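Local structure of putative rRNA methyltransferase (4RWZ) at residues D48-G53 and N79-V84; V27-G32 and G96-L101; P106-L111 and D145-A150; E134-L139 and T206-A211. The protein probably transfers a methyl group to N1 of an adenine in 16S rRNA, thereby conferring resistance to aminoglycoside antibiotics. All blocks are in the same frame, centred on the assembly; numbering follows the deposited sequence.

Contact 1 of 4, residues D48-G53 and N79-V84; sequences DTYCIG and NALFVV
Tyr50 and Leu81 meet over two parallel strands, 49-53 and 80-84, of a beta-alpha-beta unit in the Rossmann-like methyltransferase sheet; helix 62-68 lies in the crossover between them. The Tyr50 side chain sets off away from the partner strand, but with CG anti to the backbone N (chi1 -163°) its far end returns across Leu81, and OH comes to 3.6 Å from Leu81 CB. The ring has Asn79 O over one face, and Ile52 CD1 lies in its plane at an edge. A water ties the strands together at the phenol: it accepts from Tyr50 OH at 2.8 Å and donates to Ala80 O at 3.0 Å. Leu17 of helix 14-21 packs on both Tyr50 and Leu81. Farther along this face, the methyl groups Ile52 CG2 and Val83 CG2 meet at 3.8 Å. Cys51, Ala80 and Phe82 turn to the other face, against helix 37-45. Between the strands, Cys51 N donates to Asn79 O and Gly53 N to Leu81 O, while Cys51 O and Gly53 O accept from Leu81 N and Val83 N. A side chain extends this pattern: Asn79 CG sits between its own backbone N and carbonyl carbon (chi1 57°), and ND2, also bonded to Ala43 O, donates to Thr49 O at 2.9 Å, tilted 18° from the carbonyl plane.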
loop_
_atom_site.group_PDB
_atom_site.type_symbol
_atom_site.label_atom_id
_atom_site.label_comp_id
_atom_site.label_asym_id
_atom_site.label_seq_id
_atom_site.Cartn_x
_atom_site.Cartn_y
_atom_site.Cartn_z
ATOM N N ASP A 48 -0.956 -13.999 12.118
ATOM C CA ASP A 48 -0.697 -13.019 13.169
ATOM C C ASP A 48 -0.721 -11.583 12.652
ATOM O O ASP A 48 -0.550 -10.639 13.425
ATOM C CB ASP A 48 0.630 -13.320 13.884
ATOM C CG ASP A 48 1.872 -12.918 13.073
ATOM O OD1 ASP A 48 1.814 -12.660 11.834
ATOM O OD2 ASP A 48 2.952 -12.885 13.699
ATOM N N THR A 49 -0.916 -11.429 11.344
ATOM C CA THR A 49 -0.920 -10.103 10.727
ATOM C C THR A 49 -2.310 -9.751 10.230
ATOM O O THR A 49 -2.962 -10.568 9.553
ATOM C CB THR A 49 0.109 -10.072 9.564
ATOM O OG1 THR A 49 1.399 -10.512 10.066
ATOM C CG2 THR A 49 0.185 -8.679 8.853
ATOM N N TYR A 50 -2.777 -8.546 10.573
ATOM C CA TYR A 50 -4.003 -8.029 9.987
ATOM C C TYR A 50 -3.636 -7.393 8.652
ATOM O O TYR A 50 -2.858 -6.450 8.599
ATOM C CB TYR A 50 -4.674 -7.017 10.944
ATOM C CG TYR A 50 -6.139 -6.742 10.596
ATOM C CD1 TYR A 50 -7.140 -7.655 10.925
ATOM C CD2 TYR A 50 -6.512 -5.573 9.924
ATOM C CE1 TYR A 50 -8.449 -7.419 10.613
ATOM C CE2 TYR A 50 -7.853 -5.318 9.600
ATOM C CZ TYR A 50 -8.820 -6.259 9.952
ATOM O OH TYR A 50 -10.172 -6.062 9.665
ATOM N N CYS A 51 -4.208 -7.890 7.556
ATOM C CA CYS A 51 -3.783 -7.498 6.193
ATOM C C CYS A 51 -4.871 -6.695 5.529
ATOM O O CYS A 51 -5.997 -7.168 5.454
ATOM C CB CYS A 51 -3.518 -8.721 5.358
ATOM S SG CYS A 51 -2.243 -9.824 6.129
ATOM N N ILE A 52 -4.545 -5.486 5.084
ATOM C CA ILE A 52 -5.548 -4.563 4.561
ATOM C C ILE A 52 -5.199 -4.237 3.139
ATOM O O ILE A 52 -4.104 -3.756 2.877
ATOM C CB ILE A 52 -5.584 -3.247 5.393
ATOM C CG1 ILE A 52 -5.833 -3.582 6.871
ATOM C CG2 ILE A 52 -6.649 -2.313 4.810
ATOM C CD1 ILE A 52 -5.856 -2.289 7.806
ATOM N N GLY A 53 -6.108 -4.498 2.192
ATOM C CA GLY A 53 -5.853 -4.093 0.812
ATOM C C GLY A 53 -6.684 -2.840 0.533
ATOM O O GLY A 53 -7.842 -2.746 0.973
ATOM N N ASN A 79 -8.524 -12.069 9.174
ATOM C CA ASN A 79 -7.490 -11.061 9.264
ATOM C C ASN A 79 -7.242 -10.337 7.941
ATOM O O ASN A 79 -6.174 -9.760 7.749
ATOM C CB ASN A 79 -6.184 -11.651 9.767
ATOM C CG ASN A 79 -5.691 -12.803 8.901
ATOM O OD1 ASN A 79 -6.509 -13.554 8.312
ATOM N ND2 ASN A 79 -4.352 -12.984 8.857
ATOM N N ALA A 80 -8.207 -10.420 7.027
ATOM C CA ALA A 80 -8.105 -9.633 5.801
ATOM C C ALA A 80 -9.222 -8.612 5.764
ATOM O O ALA A 80 -10.352 -8.879 6.187
ATOM C CB ALA A 80 -8.194 -10.529 4.565
ATOM N N LEU A 81 -8.901 -7.445 5.221
ATOM C CA LEU A 81 -9.882 -6.374 5.073
ATOM C C LEU A 81 -9.621 -5.650 3.759
ATOM O O LEU A 81 -8.453 -5.447 3.391
ATOM C CB LEU A 81 -9.734 -5.342 6.210
ATOM C CG LEU A 81 -10.830 -4.256 6.267
ATOM C CD1 LEU A 81 -12.162 -4.921 6.628
ATOM C CD2 LEU A 81 -10.383 -3.218 7.318
ATOM N N PHE A 82 -10.701 -5.225 3.082
ATOM C CA PHE A 82 -10.586 -4.479 1.801
ATOM C C PHE A 82 -11.264 -3.125 1.882
ATOM O O PHE A 82 -12.418 -3.059 2.260
ATOM C CB PHE A 82 -11.158 -5.342 0.666
ATOM C CG PHE A 82 -10.326 -6.594 0.531
ATOM C CD1 PHE A 82 -9.130 -6.563 -0.178
ATOM C CD2 PHE A 82 -10.685 -7.728 1.220
ATOM C CE1 PHE A 82 -8.304 -7.689 -0.209
ATOM C CE2 PHE A 82 -9.862 -8.867 1.206
ATOM C CZ PHE A 82 -8.691 -8.841 0.449
ATOM N N VAL A 83 -10.518 -2.074 1.554
ATOM C CA VAL A 83 -10.889 -0.683 1.807
ATOM C C VAL A 83 -10.881 0.101 0.502
ATOM O O VAL A 83 -9.973 -0.043 -0.311
ATOM C CB VAL A 83 -9.869 -0.060 2.799
ATOM C CG1 VAL A 83 -10.031 1.481 2.917
ATOM C CG2 VAL A 83 -10.059 -0.769 4.168
ATOM N N VAL A 84 -11.903 0.909 0.282
ATOM C CA VAL A 84 -11.963 1.670 -0.944
ATOM C C VAL A 84 -11.420 3.093 -0.716
ATOM O O VAL A 84 -12.037 3.909 0.011
ATOM C CB VAL A 84 -13.453 1.792 -1.456
ATOM C CG1 VAL A 84 -13.465 2.499 -2.761
ATOM C CG2 VAL A 84 -14.051 0.378 -1.596
HETATM O O HOH W 1 -11.498 -8.340 8.874
#

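Contact 2 of 4, residues V27-G32 and G96-L101; sequences VLIDVG and GLAHTL
His99 holds CG beside its own backbone N (chi1 -68°), and chi2 of 82° turns the ring so that ND1 accepts from Val27 N at 3.0 Å, the donor tilted well out of the ring plane. The chain turns a corner here, and Val27 O takes two N-H groups in succession, His99 N at 2.9 Å and Thr100 N at 3.2 Å. Regular parallel pairing follows, with Ile29 N bonded to Thr100 O. Leu101 swings CG anti to its backbone N (chi1 173°), which carries CD1 over Ile29 to 3.5 Å from Val31 CG2. On the same face Ile29 CD1 rests on Ala98 CB at 3.8 Å, whereas Leu28 CD1 slants against Thr100 CG2 at 3.9 Å on the other. This is the topological switch point of the class I methyltransferase sheet, between its first and fourth strands; Gly32 opens the glycine-rich loop that, as in related enzymes, probably helps to bind S-adenosylmethionine. Leu21 of helix 14-21 touches both Val27 and Leu97, helix 37-45 covers Leu28 and Asp30, and strand 26-31 has strand 49-55 as its other neighbour.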
loop_
_atom_site.group_PDB
_atom_site.type_symbol
_atom_site.label_atom_id
_atom_site.label_comp_id
_atom_site.label_asym_id
_atom_site.label_seq_id
_atom_site.Cartn_x
_atom_site.Cartn_y
_atom_site.Cartn_z
ATOM N N VAL A 27 0.474 -5.384 11.277
ATOM C CA VAL A 27 -0.449 -4.893 10.267
ATOM C C VAL A 27 0.281 -4.686 8.960
ATOM O O VAL A 27 1.385 -4.119 8.917
ATOM C CB VAL A 27 -1.062 -3.532 10.687
ATOM C CG1 VAL A 27 -2.007 -2.987 9.584
ATOM C CG2 VAL A 27 -1.779 -3.664 12.033
ATOM N N LEU A 28 -0.326 -5.178 7.883
ATOM C CA LEU A 28 0.177 -4.973 6.537
ATOM C C LEU A 28 -0.876 -4.184 5.785
ATOM O O LEU A 28 -2.072 -4.462 5.932
ATOM C CB LEU A 28 0.375 -6.349 5.865
ATOM C CG LEU A 28 0.458 -6.430 4.360
ATOM C CD1 LEU A 28 1.748 -5.801 3.819
ATOM C CD2 LEU A 28 0.394 -7.940 3.929
ATOM N N ILE A 29 -0.451 -3.145 5.056
ATOM C CA ILE A 29 -1.391 -2.434 4.178
ATOM C C ILE A 29 -0.841 -2.485 2.787
ATOM O O ILE A 29 0.323 -2.136 2.543
ATOM C CB ILE A 29 -1.606 -0.982 4.632
ATOM C CG1 ILE A 29 -2.146 -1.008 6.092
ATOM C CG2 ILE A 29 -2.545 -0.233 3.606
ATOM C CD1 ILE A 29 -2.356 0.449 6.692
ATOM N N ASP A 30 -1.673 -2.907 1.838
ATOM C CA ASP A 30 -1.240 -3.018 0.446
ATOM C C ASP A 30 -1.993 -1.964 -0.351
ATOM O O ASP A 30 -3.188 -2.078 -0.490
ATOM C CB ASP A 30 -1.606 -4.430 -0.078
ATOM C CG ASP A 30 -1.159 -4.668 -1.544
ATOM O OD1 ASP A 30 -0.021 -4.244 -1.897
ATOM O OD2 ASP A 30 -1.906 -5.344 -2.368
ATOM N N VAL A 31 -1.303 -0.947 -0.877
ATOM C CA VAL A 31 -2.000 0.172 -1.549
ATOM C C VAL A 31 -2.051 -0.100 -3.032
ATOM O O VAL A 31 -1.028 -0.501 -3.625
ATOM C CB VAL A 31 -1.223 1.483 -1.244
ATOM C CG1 VAL A 31 -1.748 2.637 -2.070
ATOM C CG2 VAL A 31 -1.385 1.762 0.196
ATOM N N GLY A 32 -3.247 0.037 -3.620
ATOM C CA GLY A 32 -3.469 -0.273 -5.023
ATOM C C GLY A 32 -3.535 -1.772 -5.196
ATOM O O GLY A 32 -2.895 -2.360 -6.078
ATOM N N GLY A 96 -0.855 5.730 10.777
ATOM C CA GLY A 96 0.094 5.210 11.733
ATOM C C GLY A 96 -0.040 3.731 12.044
ATOM O O GLY A 96 0.567 3.281 12.995
ATOM N N LEU A 97 -0.780 2.957 11.251
ATOM C CA LEU A 97 -0.978 1.552 11.607
ATOM C C LEU A 97 0.023 0.543 11.051
ATOM O O LEU A 97 0.251 -0.494 11.695
ATOM C CB LEU A 97 -2.367 1.052 11.174
ATOM C CG LEU A 97 -3.610 1.624 11.840
ATOM C CD1 LEU A 97 -4.812 0.841 11.260
ATOM C CD2 LEU A 97 -3.547 1.515 13.354
ATOM N N ALA A 98 0.578 0.778 9.853
ATOM C CA ALA A 98 1.236 -0.348 9.138
ATOM C C ALA A 98 2.624 -0.636 9.661
ATOM O O ALA A 98 3.430 0.275 9.783
ATOM C CB ALA A 98 1.305 -0.097 7.589
ATOM N N HIS A 99 2.903 -1.906 9.966
ATOM C CA HIS A 99 4.295 -2.356 10.133
ATOM C C HIS A 99 4.932 -2.512 8.767
ATOM O O HIS A 99 6.132 -2.308 8.621
ATOM C CB HIS A 99 4.357 -3.724 10.827
ATOM C CG HIS A 99 3.926 -3.684 12.246
ATOM N ND1 HIS A 99 2.602 -3.713 12.626
ATOM C CD2 HIS A 99 4.652 -3.609 13.391
ATOM C CE1 HIS A 99 2.530 -3.665 13.946
ATOM N NE2 HIS A 99 3.757 -3.589 14.429
ATOM N N THR A 100 4.108 -2.858 7.764
ATOM C CA THR A 100 4.566 -3.021 6.375
ATOM C C THR A 100 3.555 -2.414 5.422
ATOM O O THR A 100 2.355 -2.743 5.516
ATOM C CB THR A 100 4.707 -4.526 6.020
ATOM O OG1 THR A 100 5.489 -5.176 7.043
ATOM C CG2 THR A 100 5.369 -4.692 4.644
ATOM N N LEU A 101 4.014 -1.558 4.498
ATOM C CA LEU A 101 3.126 -0.978 3.483
ATOM C C LEU A 101 3.686 -1.414 2.145
ATOM O O LEU A 101 4.826 -1.088 1.828
ATOM C CB LEU A 101 3.192 0.542 3.555
ATOM C CG LEU A 101 2.457 1.349 2.474
ATOM C CD1 LEU A 101 1.045 1.109 2.642
ATOM C CD2 LEU A 101 2.828 2.856 2.752
#

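Contact 3 of 4, residues P106-L111 and D145-A150; sequences PWASLL and DDRPYA
Ala108 and Ser109, at the start of helix 108-115, lie close beside the loop at Asp145-Arg147, with Ala108 CA 4.8 Å from Asp145 CA and Ser109 CA 5.5 Å from Arg147 CA. Asp146 carries the polar part of the contact. Its CG sits between the backbone N and the carbonyl carbon (chi1 54°), so the carboxylate faces the helix start and OD1 uses its syn lone pair to accept from Ser109 N at 2.8 Å. A negative group at this end would probably interact favourably with the helix dipole. OD2 lies instead at the edge of the Trp107 ring, in its plane and 3.6 Å from CE3, with carboxylate and indole almost perpendicular (87°). Trp107 is the N-cap residue, at the end of the Pro-Trp pair that follows the fourth strand of the Rossmann-like sheet. Phe144 meets the indole edge-to-face. Behind Asp146, Asp145 forms an Asx turn, OD1 accepting from Arg147 N at 3.1 Å. The Arg147 chain bends back so that its guanidinium grips the same carboxylate side-on: NE reaches Asp145 OD1 at 2.9 Å, from the opposite face to Arg147 N, and NH2 forms a salt bridge to Asp145 OD2 at 2.7 Å. This paired group presses on the helix through Ala108 CB, which lies 3.3 Å from Asp145 OD1 and also touches Arg147 NE. Arg147 CG packs against Ser109 OG.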
loop_
_atom_site.group_PDB
_atom_site.type_symbol
_atom_site.label_atom_id
_atom_site.label_comp_id
_atom_site.label_asym_id
_atom_site.label_seq_id
_atom_site.Cartn_x
_atom_site.Cartn_y
_atom_site.Cartn_z
ATOM N N PRO A 106 2.781 -0.650 -9.029
ATOM C CA PRO A 106 1.893 0.522 -9.148
ATOM C C PRO A 106 1.806 0.992 -10.614
ATOM O O PRO A 106 2.776 0.875 -11.349
ATOM C CB PRO A 106 2.638 1.614 -8.325
ATOM C CG PRO A 106 4.090 1.178 -8.344
ATOM C CD PRO A 106 3.970 -0.372 -8.215
ATOM N N TRP A 107 0.676 1.515 -11.025
ATOM C CA TRP A 107 0.551 2.066 -12.371
ATOM C C TRP A 107 1.462 3.300 -12.543
ATOM O O TRP A 107 2.002 3.812 -11.560
ATOM C CB TRP A 107 -0.890 2.482 -12.598
ATOM C CG TRP A 107 -1.808 1.310 -12.869
ATOM C CD1 TRP A 107 -1.484 -0.015 -12.940
ATOM C CD2 TRP A 107 -3.204 1.408 -13.115
ATOM N NE1 TRP A 107 -2.631 -0.758 -13.231
ATOM C CE2 TRP A 107 -3.690 0.104 -13.345
ATOM C CE3 TRP A 107 -4.091 2.485 -13.171
ATOM C CZ2 TRP A 107 -5.059 -0.154 -13.633
ATOM C CZ3 TRP A 107 -5.427 2.227 -13.462
ATOM C CH2 TRP A 107 -5.886 0.920 -13.689
ATOM N N ALA A 108 1.591 3.787 -13.773
ATOM C CA ALA A 108 2.652 4.774 -14.079
ATOM C C ALA A 108 2.634 6.026 -13.214
ATOM O O ALA A 108 3.680 6.596 -12.877
ATOM C CB ALA A 108 2.585 5.155 -15.535
ATOM N N SER A 109 1.434 6.496 -12.901
ATOM C CA SER A 109 1.332 7.748 -12.138
ATOM C C SER A 109 1.945 7.625 -10.747
ATOM O O SER A 109 2.664 8.510 -10.300
ATOM C CB SER A 109 -0.116 8.164 -12.020
ATOM O OG SER A 109 -0.447 8.881 -13.191
ATOM N N LEU A 110 1.656 6.504 -10.085
ATOM C CA LEU A 110 2.177 6.238 -8.739
ATOM C C LEU A 110 3.595 5.809 -8.790
ATOM O O LEU A 110 4.372 6.148 -7.894
ATOM C CB LEU A 110 1.352 5.163 -8.045
ATOM C CG LEU A 110 1.747 4.767 -6.600
ATOM C CD1 LEU A 110 1.983 6.033 -5.735
ATOM C CD2 LEU A 110 0.599 3.939 -6.034
ATOM N N LEU A 111 3.961 5.059 -9.818
ATOM C CA LEU A 111 5.351 4.728 -10.076
ATOM C C LEU A 111 6.165 6.008 -10.180
ATOM O O LEU A 111 7.235 6.139 -9.567
ATOM C CB LEU A 111 5.472 3.947 -11.395
ATOM C CG LEU A 111 6.878 3.665 -11.943
ATOM C CD1 LEU A 111 7.686 2.838 -10.949
ATOM C CD2 LEU A 111 6.795 2.941 -13.308
ATOM N N ASP A 145 -0.249 2.682 -18.244
ATOM C CA ASP A 145 0.070 4.121 -18.084
ATOM C C ASP A 145 -1.212 4.956 -17.902
ATOM O O ASP A 145 -1.931 5.161 -18.858
ATOM C CB ASP A 145 0.874 4.590 -19.291
ATOM C CG ASP A 145 1.570 5.941 -19.061
ATOM O OD1 ASP A 145 1.159 6.674 -18.142
ATOM O OD2 ASP A 145 2.532 6.257 -19.783
ATOM N N ASP A 146 -1.515 5.387 -16.678
ATOM C CA ASP A 146 -2.713 6.142 -16.386
ATOM C C ASP A 146 -2.467 7.652 -16.430
ATOM O O ASP A 146 -3.357 8.436 -16.099
ATOM C CB ASP A 146 -3.268 5.757 -15.015
ATOM C CG ASP A 146 -2.228 5.894 -13.890
ATOM O OD1 ASP A 146 -1.025 5.980 -14.193
ATOM O OD2 ASP A 146 -2.632 5.756 -12.707
ATOM N N ARG A 147 -1.266 8.047 -16.826
ATOM C CA ARG A 147 -0.900 9.482 -16.816
ATOM C C ARG A 147 -1.540 10.249 -17.941
ATOM O O ARG A 147 -1.803 9.698 -18.983
ATOM C CB ARG A 147 0.628 9.673 -16.919
ATOM C CG ARG A 147 1.444 9.138 -15.710
ATOM C CD ARG A 147 2.939 9.176 -15.960
ATOM N NE ARG A 147 3.259 8.384 -17.137
ATOM C CZ ARG A 147 4.466 8.321 -17.688
ATOM N NH1 ARG A 147 5.461 9.046 -17.180
ATOM N NH2 ARG A 147 4.665 7.569 -18.761
ATOM N N PRO A 148 -1.788 11.551 -17.729
ATOM C CA PRO A 148 -2.068 12.415 -18.875
ATOM C C PRO A 148 -1.021 12.230 -19.989
ATOM O O PRO A 148 0.158 12.053 -19.709
ATOM C CB PRO A 148 -1.842 13.822 -18.308
ATOM C CG PRO A 148 -1.989 13.723 -16.868
ATOM C CD PRO A 148 -1.621 12.301 -16.473
ATOM N N TYR A 149 -1.421 12.345 -21.245
ATOM C CA TYR A 149 -0.441 12.291 -22.335
ATOM C C TYR A 149 0.691 13.319 -22.227
ATOM O O TYR A 149 1.840 13.022 -22.553
ATOM C CB TYR A 149 -1.150 12.349 -23.689
ATOM C CG TYR A 149 -2.034 11.130 -23.889
ATOM C CD1 TYR A 149 -3.277 11.039 -23.265
ATOM C CD2 TYR A 149 -1.615 10.058 -24.669
ATOM C CE1 TYR A 149 -4.081 9.919 -23.418
ATOM C CE2 TYR A 149 -2.421 8.934 -24.839
ATOM C CZ TYR A 149 -3.650 8.871 -24.208
ATOM O OH TYR A 149 -4.450 7.759 -24.367
ATOM N N ALA A 150 0.385 14.511 -21.728
ATOM C CA ALA A 150 1.389 15.558 -21.657
ATOM C C ALA A 150 2.447 15.206 -20.612
ATOM O O ALA A 150 3.555 15.747 -20.650
ATOM C CB ALA A 150 0.738 16.883 -21.321
#

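Contact 4 of 4, residues E134-L139 and T206-A211; sequences ELIALL and TRLLTA
Ile136 lies beside Leu208 and Thr210 where strand 134-139 pairs antiparallel with strand 207-211, the inserted last strand that marks the class I methyltransferase sheet, with order 3-2-1-4-5-7-6. From CB the Ile136 side chain forks. CG2, anti to the backbone N, leans over the partner strand, 3.7 Å from Leu208 CD1 and 4.1 Å from Thr210 CG2; all three side chains project the same way. CG1, beside the backbone N (chi1 -58°), takes the other direction, and the tip CD1 reaches Thr100 CG2 of strand 98-104 at 3.8 Å. One isoleucine thus spans three strands. Leu138 continues this face, its two methyl groups splitting their partners: CD1 meets Thr206 CG2 at 3.8 Å and CD2 meets Leu208 CD1. At the other end, the extended Glu134 chain slants past Thr210, OE2 coming to 4.0 Å from Thr210 CB, while Thr210 OG1 bonds to Thr180 N on strand 176-183. On the opposite face, that of Leu135, Ala137 and Leu209, Leu139 CD1 lies 4.2 Å from Leu209 CD2, and Leu139 also packs on Leu111 and Leu114 of helix 108-115. The end of Arg207 leads away from strand 134-139, and its side chain touches Ser181 and Ile183 of strand 176-183. Six backbone hydrogen bonds join the strands, two at each of the pairs Leu135-Ala211, Ala137-Leu209 and Leu139-Arg207. At the last pair Leu139 N donates to Arg207 O at 2.8 Å, in the carbonyl plane, and Arg207 N returns a bond to Leu139 O at 2.8 Å.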
loop_
_atom_site.group_PDB
_atom_site.type_symbol
_atom_site.label_atom_id
_atom_site.label_comp_id
_atom_site.label_asym_id
_atom_site.label_seq_id
_atom_site.Cartn_x
_atom_site.Cartn_y
_atom_site.Cartn_z
ATOM N N GLU A 134 7.993 -0.358 7.462
ATOM C CA GLU A 134 8.724 -0.466 6.201
ATOM C C GLU A 134 7.799 -0.251 5.001
ATOM O O GLU A 134 6.742 -0.843 4.977
ATOM C CB GLU A 134 9.267 -1.897 6.121
ATOM C CG GLU A 134 10.343 -2.112 5.120
ATOM C CD GLU A 134 10.826 -3.581 5.087
ATOM O OE1 GLU A 134 10.189 -4.483 5.712
ATOM O OE2 GLU A 134 11.873 -3.806 4.455
ATOM N N LEU A 135 8.219 0.574 4.037
ATOM C CA LEU A 135 7.580 0.660 2.735
ATOM C C LEU A 135 8.337 -0.278 1.797
ATOM O O LEU A 135 9.541 -0.267 1.761
ATOM C CB LEU A 135 7.689 2.106 2.220
ATOM C CG LEU A 135 7.390 2.413 0.753
ATOM C CD1 LEU A 135 5.961 2.166 0.582
ATOM C CD2 LEU A 135 7.630 3.904 0.473
ATOM N N ILE A 136 7.612 -1.136 1.069
ATOM C CA ILE A 136 8.242 -2.044 0.097
ATOM C C ILE A 136 7.546 -1.834 -1.275
ATOM O O ILE A 136 6.335 -2.002 -1.387
ATOM C CB ILE A 136 7.984 -3.483 0.492
ATOM C CG1 ILE A 136 8.543 -3.724 1.909
ATOM C CG2 ILE A 136 8.692 -4.445 -0.511
ATOM C CD1 ILE A 136 8.390 -5.220 2.419
ATOM N N ALA A 137 8.302 -1.455 -2.286
ATOM C CA ALA A 137 7.708 -1.194 -3.596
ATOM C C ALA A 137 8.373 -2.105 -4.637
ATOM O O ALA A 137 9.622 -2.210 -4.695
ATOM C CB ALA A 137 7.857 0.287 -3.974
ATOM N N LEU A 138 7.541 -2.737 -5.465
ATOM C CA LEU A 138 8.030 -3.530 -6.604
ATOM C C LEU A 138 7.681 -2.739 -7.849
ATOM O O LEU A 138 6.494 -2.581 -8.171
ATOM C CB LEU A 138 7.348 -4.882 -6.703
ATOM C CG LEU A 138 7.997 -5.990 -5.871
ATOM C CD1 LEU A 138 9.414 -6.303 -6.354
ATOM C CD2 LEU A 138 8.034 -5.585 -4.422
ATOM N N LEU A 139 8.699 -2.272 -8.559
ATOM C CA LEU A 139 8.510 -1.233 -9.577
ATOM C C LEU A 139 8.822 -1.814 -10.955
ATOM O O LEU A 139 9.895 -2.379 -11.154
ATOM C CB LEU A 139 9.424 -0.025 -9.310
ATOM C CG LEU A 139 9.301 0.669 -7.939
ATOM C CD1 LEU A 139 10.247 1.866 -7.856
ATOM C CD2 LEU A 139 7.863 1.048 -7.674
ATOM N N THR A 206 12.434 -5.556 -13.044
ATOM C CA THR A 206 11.634 -5.140 -11.866
ATOM C C THR A 206 12.604 -4.655 -10.795
ATOM O O THR A 206 13.670 -5.240 -10.597
ATOM C CB THR A 206 10.720 -6.293 -11.360
ATOM O OG1 THR A 206 9.687 -6.513 -12.323
ATOM C CG2 THR A 206 10.024 -5.928 -10.054
ATOM N N ARG A 207 12.288 -3.536 -10.156
ATOM C CA ARG A 207 13.167 -2.984 -9.135
ATOM C C ARG A 207 12.475 -3.109 -7.778
ATOM O O ARG A 207 11.255 -2.934 -7.662
ATOM C CB ARG A 207 13.513 -1.516 -9.447
ATOM C CG ARG A 207 13.949 -0.644 -8.227
ATOM C CD ARG A 207 15.442 -0.197 -8.184
ATOM N NE ARG A 207 16.097 -0.074 -9.496
ATOM C CZ ARG A 207 17.416 -0.171 -9.693
ATOM N NH1 ARG A 207 18.230 -0.356 -8.659
ATOM N NH2 ARG A 207 17.934 -0.063 -10.914
ATOM N N LEU A 208 13.256 -3.428 -6.759
ATOM C CA LEU A 208 12.757 -3.450 -5.383
ATOM C C LEU A 208 13.291 -2.240 -4.658
ATOM O O LEU A 208 14.489 -1.976 -4.686
ATOM C CB LEU A 208 13.251 -4.712 -4.692
ATOM C CG LEU A 208 13.107 -4.762 -3.174
ATOM C CD1 LEU A 208 11.643 -4.842 -2.733
ATOM C CD2 LEU A 208 13.948 -5.979 -2.625
ATOM N N LEU A 209 12.401 -1.433 -4.084
ATOM C CA LEU A 209 12.860 -0.262 -3.366
ATOM C C LEU A 209 12.210 -0.348 -2.001
ATOM O O LEU A 209 11.006 -0.548 -1.927
ATOM C CB LEU A 209 12.386 1.008 -4.089
ATOM C CG LEU A 209 12.719 2.370 -3.477
ATOM C CD1 LEU A 209 14.228 2.546 -3.491
ATOM C CD2 LEU A 209 12.016 3.445 -4.329
ATOM N N THR A 210 12.965 -0.228 -0.921
ATOM C CA THR A 210 12.332 -0.314 0.395
ATOM C C THR A 210 12.816 0.872 1.215
ATOM O O THR A 210 13.869 1.443 0.952
ATOM C CB THR A 210 12.665 -1.633 1.191
ATOM O OG1 THR A 210 14.034 -1.600 1.609
ATOM C CG2 THR A 210 12.373 -2.901 0.362
ATOM N N ALA A 211 12.009 1.311 2.171
ATOM C CA ALA A 211 12.454 2.377 3.038
ATOM C C ALA A 211 11.835 2.221 4.413
ATOM O O ALA A 211 10.765 1.611 4.566
ATOM C CB ALA A 211 12.079 3.761 2.432
#

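From the N terminus, strand 26-31 opens the loop that contact 2 closes at residues 96-101, and contact 1 nests within it, joining 48-53 to 79-84. The two touch, since strands 49-55 and 26-31 are neighbours: Ile52 N lies 2.8 Å from Leu28 O. The chain then continues from strand 98-104 into helix 108-115, where contact 3 opens. Contact 4 starts at 134-139 before contact 3 closes at 145-150, so these two cross; Pro106 CG packs on Leu139 CD2 at 3.8 Å. Strand 134-139 also borders Leu101 of contact 2. Contacts 1, 2 and 4 therefore run across a single sheet, and contact 3 ties a surface loop to the helix beside it.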